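Local coordinates for putative lipoprotein (Bacteroides fragilis, PDB 3QNK), which is a SusD-like protein of the outer membrane that probably binds glycans at the cell surface for uptake by a partner transporter, at residues 272-278 with 357-361; 467-472 with 483-489. One frame throughout, in Å; residues are numbered along the deposited sequence.

Contact 1. Residues 272-278 with 357-361; sequences GGLGPTQ and TGYNV
An ST turn at T357 and the loop leading to the N-cap of helix 278-283 meet in this buried contact. T357 and P276 join them directly. T357 OG1 gives its hydrogen to P276 O at 2.7 Å, with the donor tilted 29° from the carbonyl plane. The same OG1 accepts from the backbone N of Y359, which closes the ST turn. One hydroxyl therefore fixes its own turn and grips the facing loop. With chi1 at 73°, OG1 sits between the backbone N and the carbonyl carbon of T357, within reach of both partners. T357 CG2 packs on G275 O.

The P276 ring lies along the backbone of Y359 and N360. Its CD comes 3.7 Å from Y359 CB, and its CG lies near N360 O. I323 of strand 323-324, the partner of strand 360-361, also touches P276 and Y359. P276 O meets the edge of the Y359 ring at CD2, 3.2 Å away. G275 CA adds a CH...O contact to Y359 O. Farther along, L274 CD1 meets V361 CG1 at 3.9 Å, the two side chains crossing at a slant.

N360 reaches back to G272. Its ND2 donates to G272 O at 3.0 Å, and that oxygen lies in the plane of the N360 amide. The bond is bent, with an N-H...O angle of 130°. N360 OD1 is taken by R343, so both ends of the amide are held.

At the helix end, T277 OG1 caps L280 N. Q278 NE2 is bonded to D282. The Q278 chain bends at its second torsion, which brings OE1 to the ring edge of Y359. There Y359 OH donates to Q278 OE1 at 2.7 Å, in the carbonyl plane and on a lone pair.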
ATOM      1  N   GLY B 272     -15.126  -8.626  17.660  1.00 56.60           N
ATOM      2  CA  GLY B 272     -14.978  -7.997  18.975  1.00 55.49           C
ATOM      3  C   GLY B 272     -14.452  -6.584  18.893  1.00 58.63           C
ATOM      4  O   GLY B 272     -15.120  -5.653  19.338  1.00 59.82           O
ATOM      5  N   GLY B 273     -13.271  -6.438  18.289  1.00 53.46           N
ATOM      6  CA  GLY B 273     -12.598  -5.172  18.062  1.00 51.17           C
ATOM      7  C   GLY B 273     -12.303  -4.435  19.330  1.00 55.01           C
ATOM      8  O   GLY B 273     -11.687  -5.000  20.234  1.00 56.57           O
ATOM      9  N   LEU B 274     -12.773  -3.189  19.415  1.00 50.04           N
ATOM     10  CA  LEU B 274     -12.553  -2.315  20.571  1.00 48.37           C
ATOM     11  C   LEU B 274     -13.095  -2.945  21.844  1.00 55.40           C
ATOM     12  O   LEU B 274     -14.182  -3.522  21.834  1.00 59.18           O
ATOM     13  CB  LEU B 274     -13.221  -0.947  20.340  1.00 46.86           C
ATOM     14  CG  LEU B 274     -12.681  -0.098  19.201  1.00 48.34           C
ATOM     15  CD1 LEU B 274     -13.742   0.815  18.674  1.00 48.70           C
ATOM     16  CD2 LEU B 274     -11.486   0.666  19.620  1.00 44.71           C
ATOM     17  N   GLY B 275     -12.338  -2.821  22.916  1.00 49.56           N
ATOM     18  CA  GLY B 275     -12.705  -3.337  24.224  1.00 48.18           C
ATOM     19  C   GLY B 275     -12.621  -2.228  25.251  1.00 46.57           C
ATOM     20  O   GLY B 275     -11.552  -2.012  25.830  1.00 42.52           O
ATOM     21  N   PRO B 276     -13.716  -1.466  25.463  1.00 43.17           N
ATOM     22  CA  PRO B 276     -13.676  -0.392  26.477  1.00 43.47           C
ATOM     23  C   PRO B 276     -13.085  -0.904  27.806  1.00 50.79           C
ATOM     24  O   PRO B 276     -13.363  -2.038  28.201  1.00 50.77           O
ATOM     25  CB  PRO B 276     -15.148   0.005  26.627  1.00 44.63           C
ATOM     26  CG  PRO B 276     -15.778  -0.362  25.340  1.00 48.07           C
ATOM     27  CD  PRO B 276     -15.052  -1.571  24.845  1.00 44.26           C
ATOM     28  N   THR B 277     -12.230  -0.100  28.461  1.00 46.10           N
ATOM     29  CA  THR B 277     -11.553  -0.484  29.703  1.00 44.49           C
ATOM     30  C   THR B 277     -12.385  -0.172  30.933  1.00 48.03           C
ATOM     31  O   THR B 277     -13.290   0.668  30.909  1.00 47.43           O
ATOM     32  CB  THR B 277     -10.261   0.308  29.830  1.00 45.45           C
ATOM     33  OG1 THR B 277     -10.607   1.680  29.611  1.00 50.89           O
ATOM     34  CG2 THR B 277      -9.202  -0.119  28.853  1.00 33.66           C
ATOM     35  N   GLN B 278     -12.012  -0.768  32.047  1.00 44.29           N
ATOM     36  CA  GLN B 278     -12.682  -0.460  33.287  1.00 43.10           C
ATOM     37  C   GLN B 278     -12.389   1.012  33.649  1.00 46.47           C
ATOM     38  O   GLN B 278     -13.264   1.690  34.174  1.00 47.21           O
ATOM     39  CB  GLN B 278     -12.251  -1.450  34.374  1.00 44.11           C
ATOM     40  CG  GLN B 278     -13.133  -1.436  35.604  1.00 46.19           C
ATOM     41  CD  GLN B 278     -14.592  -1.482  35.237  1.00 51.72           C
ATOM     42  OE1 GLN B 278     -15.025  -2.294  34.402  1.00 44.17           O
ATOM     43  NE2 GLN B 278     -15.351  -0.547  35.786  1.00 39.43           N
ATOM     44  N   THR B 357     -11.937  -7.279  27.887  1.00 43.22           N
ATOM     45  CA  THR B 357     -12.273  -6.325  28.958  1.00 41.79           C
ATOM     46  C   THR B 357     -13.619  -6.553  29.590  1.00 46.19           C
ATOM     47  O   THR B 357     -13.824  -6.047  30.682  1.00 47.34           O
ATOM     48  CB  THR B 357     -12.207  -4.890  28.460  1.00 41.74           C
ATOM     49  OG1 THR B 357     -13.325  -4.623  27.598  1.00 47.26           O
ATOM     50  CG2 THR B 357     -10.882  -4.576  27.760  1.00 36.51           C
ATOM     51  N   GLY B 358     -14.530  -7.247  28.895  1.00 42.35           N
ATOM     52  CA  GLY B 358     -15.898  -7.481  29.331  1.00 42.34           C
ATOM     53  C   GLY B 358     -16.850  -6.454  28.771  1.00 46.86           C
ATOM     54  O   GLY B 358     -18.014  -6.393  29.179  1.00 47.84           O
ATOM     55  N   TYR B 359     -16.349  -5.642  27.815  1.00 44.14           N
ATOM     56  CA  TYR B 359     -17.090  -4.573  27.142  1.00 44.85           C
ATOM     57  C   TYR B 359     -16.796  -4.561  25.662  1.00 51.16           C
ATOM     58  O   TYR B 359     -15.716  -5.002  25.251  1.00 51.81           O
ATOM     59  CB  TYR B 359     -16.718  -3.176  27.722  1.00 45.65           C
ATOM     60  CG  TYR B 359     -16.868  -3.071  29.217  1.00 48.23           C
ATOM     61  CD1 TYR B 359     -18.127  -2.997  29.805  1.00 50.40           C
ATOM     62  CD2 TYR B 359     -15.755  -3.147  30.059  1.00 48.66           C
ATOM     63  CE1 TYR B 359     -18.282  -2.990  31.192  1.00 49.41           C
ATOM     64  CE2 TYR B 359     -15.898  -3.127  31.450  1.00 49.68           C
ATOM     65  CZ  TYR B 359     -17.168  -3.032  32.010  1.00 55.09           C
ATOM     66  OH  TYR B 359     -17.363  -3.018  33.366  1.00 54.82           O
ATOM     67  N   ASN B 360     -17.729  -3.993  24.875  1.00 48.19           N
ATOM     68  CA  ASN B 360     -17.623  -3.730  23.436  1.00 48.69           C
ATOM     69  C   ASN B 360     -18.159  -2.344  23.196  1.00 53.54           C
ATOM     70  O   ASN B 360     -18.922  -1.836  24.030  1.00 56.04           O
ATOM     71  CB  ASN B 360     -18.385  -4.757  22.587  1.00 50.43           C
ATOM     72  CG  ASN B 360     -17.770  -6.113  22.563  1.00 57.73           C
ATOM     73  OD1 ASN B 360     -18.118  -6.968  23.359  1.00 58.67           O
ATOM     74  ND2 ASN B 360     -16.865  -6.356  21.635  1.00 45.76           N
ATOM     75  N   VAL B 361     -17.783  -1.728  22.070  1.00 48.42           N
ATOM     76  CA  VAL B 361     -18.274  -0.394  21.720  1.00 47.32           C
ATOM     77  C   VAL B 361     -19.758  -0.478  21.164  1.00 52.36           C
ATOM     78  O   VAL B 361     -20.164  -1.505  20.585  1.00 53.89           O
ATOM     79  CB  VAL B 361     -17.311   0.288  20.712  1.00 49.56           C
ATOM     80  CG1 VAL B 361     -17.347  -0.421  19.351  1.00 50.27           C
ATOM     81  CG2 VAL B 361     -17.641   1.764  20.534  1.00 48.81           C
TER

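Contact 2. Residues 467-472 with 483-489. With PO4 (phosphate ion), chain G.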
ATOM      1  N   GLN B 467      -0.953   5.325  29.817  1.00 44.14           N
ATOM      2  CA  GLN B 467      -0.410   4.067  29.299  1.00 41.68           C
ATOM      3  C   GLN B 467       0.251   3.296  30.443  1.00 48.91           C
ATOM      4  O   GLN B 467       1.484   3.283  30.577  1.00 51.11           O
ATOM      5  CB  GLN B 467       0.545   4.323  28.119  1.00 42.01           C
ATOM      6  CG  GLN B 467      -0.124   4.901  26.863  1.00 34.85           C
ATOM      7  CD  GLN B 467      -1.072   3.922  26.206  1.00 51.03           C
ATOM      8  OE1 GLN B 467      -2.278   3.922  26.477  1.00 48.98           O
ATOM      9  NE2 GLN B 467      -0.572   3.101  25.295  1.00 34.03           N
ATOM     10  N   THR B 468      -0.597   2.683  31.300  1.00 45.45           N
ATOM     11  CA  THR B 468      -0.203   1.889  32.467  1.00 46.22           C
ATOM     12  C   THR B 468      -0.910   0.541  32.458  1.00 50.81           C
ATOM     13  O   THR B 468      -1.172  -0.002  31.392  1.00 51.20           O
ATOM     14  CB  THR B 468      -0.523   2.633  33.778  1.00 59.17           C
ATOM     15  OG1 THR B 468      -1.853   3.140  33.728  1.00 57.21           O
ATOM     16  CG2 THR B 468       0.437   3.735  34.072  1.00 65.95           C
ATOM     17  N   THR B 469      -1.212  -0.007  33.660  1.00 45.88           N
ATOM     18  CA  THR B 469      -1.951  -1.243  33.786  1.00 44.99           C
ATOM     19  C   THR B 469      -3.417  -0.893  33.657  1.00 50.44           C
ATOM     20  O   THR B 469      -3.931  -0.079  34.436  1.00 53.02           O
ATOM     21  CB  THR B 469      -1.603  -1.973  35.070  1.00 41.84           C
ATOM     22  OG1 THR B 469      -0.223  -2.319  35.023  1.00 47.58           O
ATOM     23  CG2 THR B 469      -2.425  -3.241  35.255  1.00 37.19           C
ATOM     24  N   LEU B 470      -4.067  -1.480  32.643  1.00 44.60           N
ATOM     25  CA  LEU B 470      -5.476  -1.276  32.333  1.00 42.49           C
ATOM     26  C   LEU B 470      -6.247  -2.494  32.798  1.00 48.18           C
ATOM     27  O   LEU B 470      -5.685  -3.578  32.923  1.00 46.40           O
ATOM     28  CB  LEU B 470      -5.705  -0.969  30.852  1.00 40.61           C
ATOM     29  CG  LEU B 470      -4.947   0.236  30.301  1.00 43.33           C
ATOM     30  CD1 LEU B 470      -5.090   0.292  28.829  1.00 43.05           C
ATOM     31  CD2 LEU B 470      -5.441   1.567  30.917  1.00 48.15           C
ATOM     32  N   HIS B 471      -7.530  -2.293  33.099  1.00 46.40           N
ATOM     33  CA  HIS B 471      -8.370  -3.304  33.695  1.00 46.19           C
ATOM     34  C   HIS B 471      -9.646  -3.570  32.901  1.00 52.06           C
ATOM     35  O   HIS B 471      -9.962  -2.876  31.935  1.00 50.17           O
ATOM     36  CB  HIS B 471      -8.721  -2.852  35.123  1.00 46.52           C
ATOM     37  CG  HIS B 471      -7.517  -2.705  35.995  1.00 49.49           C
ATOM     38  ND1 HIS B 471      -6.809  -1.513  36.060  1.00 49.90           N
ATOM     39  CD2 HIS B 471      -6.870  -3.636  36.737  1.00 50.83           C
ATOM     40  CE1 HIS B 471      -5.788  -1.746  36.870  1.00 48.94           C
ATOM     41  NE2 HIS B 471      -5.778  -3.013  37.290  1.00 50.07           N
ATOM     42  N   GLY B 472     -10.358  -4.602  33.339  1.00 50.78           N
ATOM     43  CA  GLY B 472     -11.642  -5.025  32.788  1.00 50.27           C
ATOM     44  C   GLY B 472     -12.396  -5.870  33.790  1.00 51.20           C
ATOM     45  O   GLY B 472     -12.030  -5.901  34.962  1.00 52.02           O
ATOM     46  N   VAL B 483     -12.651  -7.931  38.982  1.00 49.66           N
ATOM     47  CA  VAL B 483     -11.935  -6.931  38.166  1.00 47.41           C
ATOM     48  C   VAL B 483     -10.613  -7.568  37.761  1.00 52.11           C
ATOM     49  O   VAL B 483      -9.942  -8.176  38.585  1.00 54.95           O
ATOM     50  CB  VAL B 483     -11.766  -5.551  38.872  1.00 48.95           C
ATOM     51  CG1 VAL B 483     -11.001  -4.557  37.994  1.00 47.04           C
ATOM     52  CG2 VAL B 483     -13.134  -4.987  39.277  1.00 48.07           C
ATOM     53  N   THR B 484     -10.263  -7.479  36.492  1.00 47.46           N
ATOM     54  CA  THR B 484      -9.043  -8.088  35.928  1.00 47.07           C
ATOM     55  C   THR B 484      -8.061  -7.074  35.380  1.00 47.86           C
ATOM     56  O   THR B 484      -8.484  -5.975  35.026  1.00 49.64           O
ATOM     57  CB  THR B 484      -9.462  -8.999  34.738  1.00 53.90           C
ATOM     58  OG1 THR B 484     -10.112  -8.207  33.716  1.00 56.93           O
ATOM     59  CG2 THR B 484     -10.358 -10.146  35.179  1.00 45.68           C
ATOM     60  N   LYS B 485      -6.785  -7.465  35.221  1.00 40.25           N
ATOM     61  CA  LYS B 485      -5.756  -6.694  34.508  1.00 37.87           C
ATOM     62  C   LYS B 485      -5.940  -7.061  33.036  1.00 43.09           C
ATOM     63  O   LYS B 485      -6.066  -8.249  32.736  1.00 45.46           O
ATOM     64  CB  LYS B 485      -4.340  -7.023  35.013  1.00 38.60           C
ATOM     65  CG  LYS B 485      -3.945  -6.320  36.296  1.00 41.62           C
ATOM     66  CD  LYS B 485      -2.658  -6.904  36.850  1.00 43.14           C
ATOM     67  CE  LYS B 485      -1.868  -5.993  37.785  1.00 44.23           C
ATOM     68  NZ  LYS B 485      -2.292  -6.079  39.214  1.00 64.95           N
ATOM     69  N   THR B 486      -6.061  -6.089  32.131  1.00 39.29           N
ATOM     70  CA  THR B 486      -6.312  -6.423  30.717  1.00 39.55           C
ATOM     71  C   THR B 486      -5.107  -6.142  29.833  1.00 44.31           C
ATOM     72  O   THR B 486      -5.012  -6.713  28.746  1.00 45.67           O
ATOM     73  CB  THR B 486      -7.545  -5.696  30.182  1.00 49.63           C
ATOM     74  OG1 THR B 486      -7.446  -4.322  30.544  1.00 50.79           O
ATOM     75  CG2 THR B 486      -8.868  -6.286  30.715  1.00 45.94           C
ATOM     76  N   ASP B 487      -4.180  -5.274  30.285  1.00 39.01           N
ATOM     77  CA  ASP B 487      -2.986  -4.897  29.534  1.00 37.60           C
ATOM     78  C   ASP B 487      -1.992  -4.206  30.458  1.00 44.37           C
ATOM     79  O   ASP B 487      -2.358  -3.269  31.179  1.00 43.78           O
ATOM     80  CB  ASP B 487      -3.333  -3.979  28.337  1.00 38.44           C
ATOM     81  CG  ASP B 487      -2.435  -4.170  27.127  1.00 49.97           C
ATOM     82  OD1 ASP B 487      -1.604  -5.126  27.142  1.00 44.34           O
ATOM     83  OD2 ASP B 487      -2.561  -3.358  26.150  1.00 60.25           O
ATOM     84  N   ILE B 488      -0.740  -4.690  30.458  1.00 42.37           N
ATOM     85  CA  ILE B 488       0.335  -4.094  31.247  1.00 41.95           C
ATOM     86  C   ILE B 488       1.161  -3.240  30.269  1.00 48.14           C
ATOM     87  O   ILE B 488       2.120  -3.722  29.642  1.00 52.89           O
ATOM     88  CB  ILE B 488       1.185  -5.121  32.051  1.00 43.83           C
ATOM     89  CG1 ILE B 488       0.363  -6.284  32.649  1.00 44.88           C
ATOM     90  CG2 ILE B 488       2.075  -4.435  33.059  1.00 42.87           C
ATOM     91  CD1 ILE B 488      -0.716  -5.993  33.642  1.00 50.68           C
ATOM     92  N   ARG B 489       0.735  -2.000  30.096  1.00 42.29           N
ATOM     93  CA  ARG B 489       1.392  -1.043  29.195  1.00 40.82           C
ATOM     94  C   ARG B 489       2.510  -0.254  29.897  1.00 43.68           C
ATOM     95  O   ARG B 489       2.589  -0.203  31.142  1.00 40.48           O
ATOM     96  CB  ARG B 489       0.363  -0.059  28.594  1.00 33.62           C
ATOM     97  CG  ARG B 489      -0.622  -0.755  27.697  1.00 35.16           C
ATOM     98  CD  ARG B 489      -1.594   0.169  27.038  1.00 44.14           C
ATOM     99  NE  ARG B 489      -2.595  -0.608  26.306  1.00 47.25           N
ATOM    100  CZ  ARG B 489      -3.645  -0.082  25.690  1.00 53.48           C
ATOM    101  NH1 ARG B 489      -3.838   1.227  25.697  1.00 49.79           N
ATOM    102  NH2 ARG B 489      -4.532  -0.863  25.099  1.00 45.12           N
TER
HETATM  103  P   PO4 G 602       0.091  -8.312  28.501  1.00 83.73           P
HETATM  104  O1  PO4 G 602       1.235  -7.123  28.903  1.00 89.43           O
HETATM  105  O2  PO4 G 602       0.848  -9.879  28.313  1.00 81.58           O
HETATM  106  O3  PO4 G 602      -0.875  -8.198  29.741  1.00 92.15           O
HETATM  107  O4  PO4 G 602      -1.005  -7.914  27.338  1.00 83.21           O
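The guanidinium of R489 carries L470 CD1 on one face, 3.4 Å above the plane and over its centre. Two oxygens lie at its edge, Q467 OE1 and D487 OD2. R489 NH1 donates to Q467 OE1 at 3.2 Å, and the Q467 amide is turned 55° from the guanidinium. R489 NE forms a salt bridge with D487 OD2 at 2.8 Å. This bond is nearly straight (171°), but it meets OD2 from above the carboxylate plane. The R489 side chain runs out straight, which carries the flat group past Q467 to L470. NH2 also reaches S46 O. These bonds fix the rotation of the group, and the two charges probably stabilise each other. Q467 NE2 is held by N62, and D487 OD1 by Y63.

The H471 ring has T484 O at its edge, 3.3 Å from CD2. Its ND1 is bonded to E279 of helix 278-283. K485 runs beside H471 and also packs on T469, where K485 CG comes 3.6 Å from T469 CG2. T469 CG2 meets I488 CD1 at the same distance.

Backbone bonds tie the two strands. L470 N donates to D487 O at 2.9 Å. T486 N donates to L470 O at 2.7 Å, and D487 N adds a weak bond to that oxygen. G472 and T484 form a two-way hydrogen-bonded pair. The T486 methyl CG2 lies over the backbone of G472.

A phosphate, probably from the crystallisation liquor, accepts a weak bond from I488 N and another bond from R55. Two residues, T486 and D487, stand opposite the single residue L470, so the pairing slips by one before H471 meets K485. This is a classic beta bulge in the antiparallel hairpin of strands 469-475 and 480-488.

Along the chain, contact 1 comes first. It joins the loop before helix 278-283 to strand 360-361, closing a loop of 78 intervening residues. Contact 2 follows in series and closes a short beta hairpin, with 10 residues between its segments. Neither nests in the other nor crosses it, yet they touch in space, with centres about 12 Å apart. Q278 N probably donates to H471 O at 2.9 Å, linking the start of helix 278-283 to strand 469-475. T357 CA also packs against T486 CG2. Together the contacts tie that helix, the small sheet of strands 323-324 and 360-361, and the hairpin within the SusD family region.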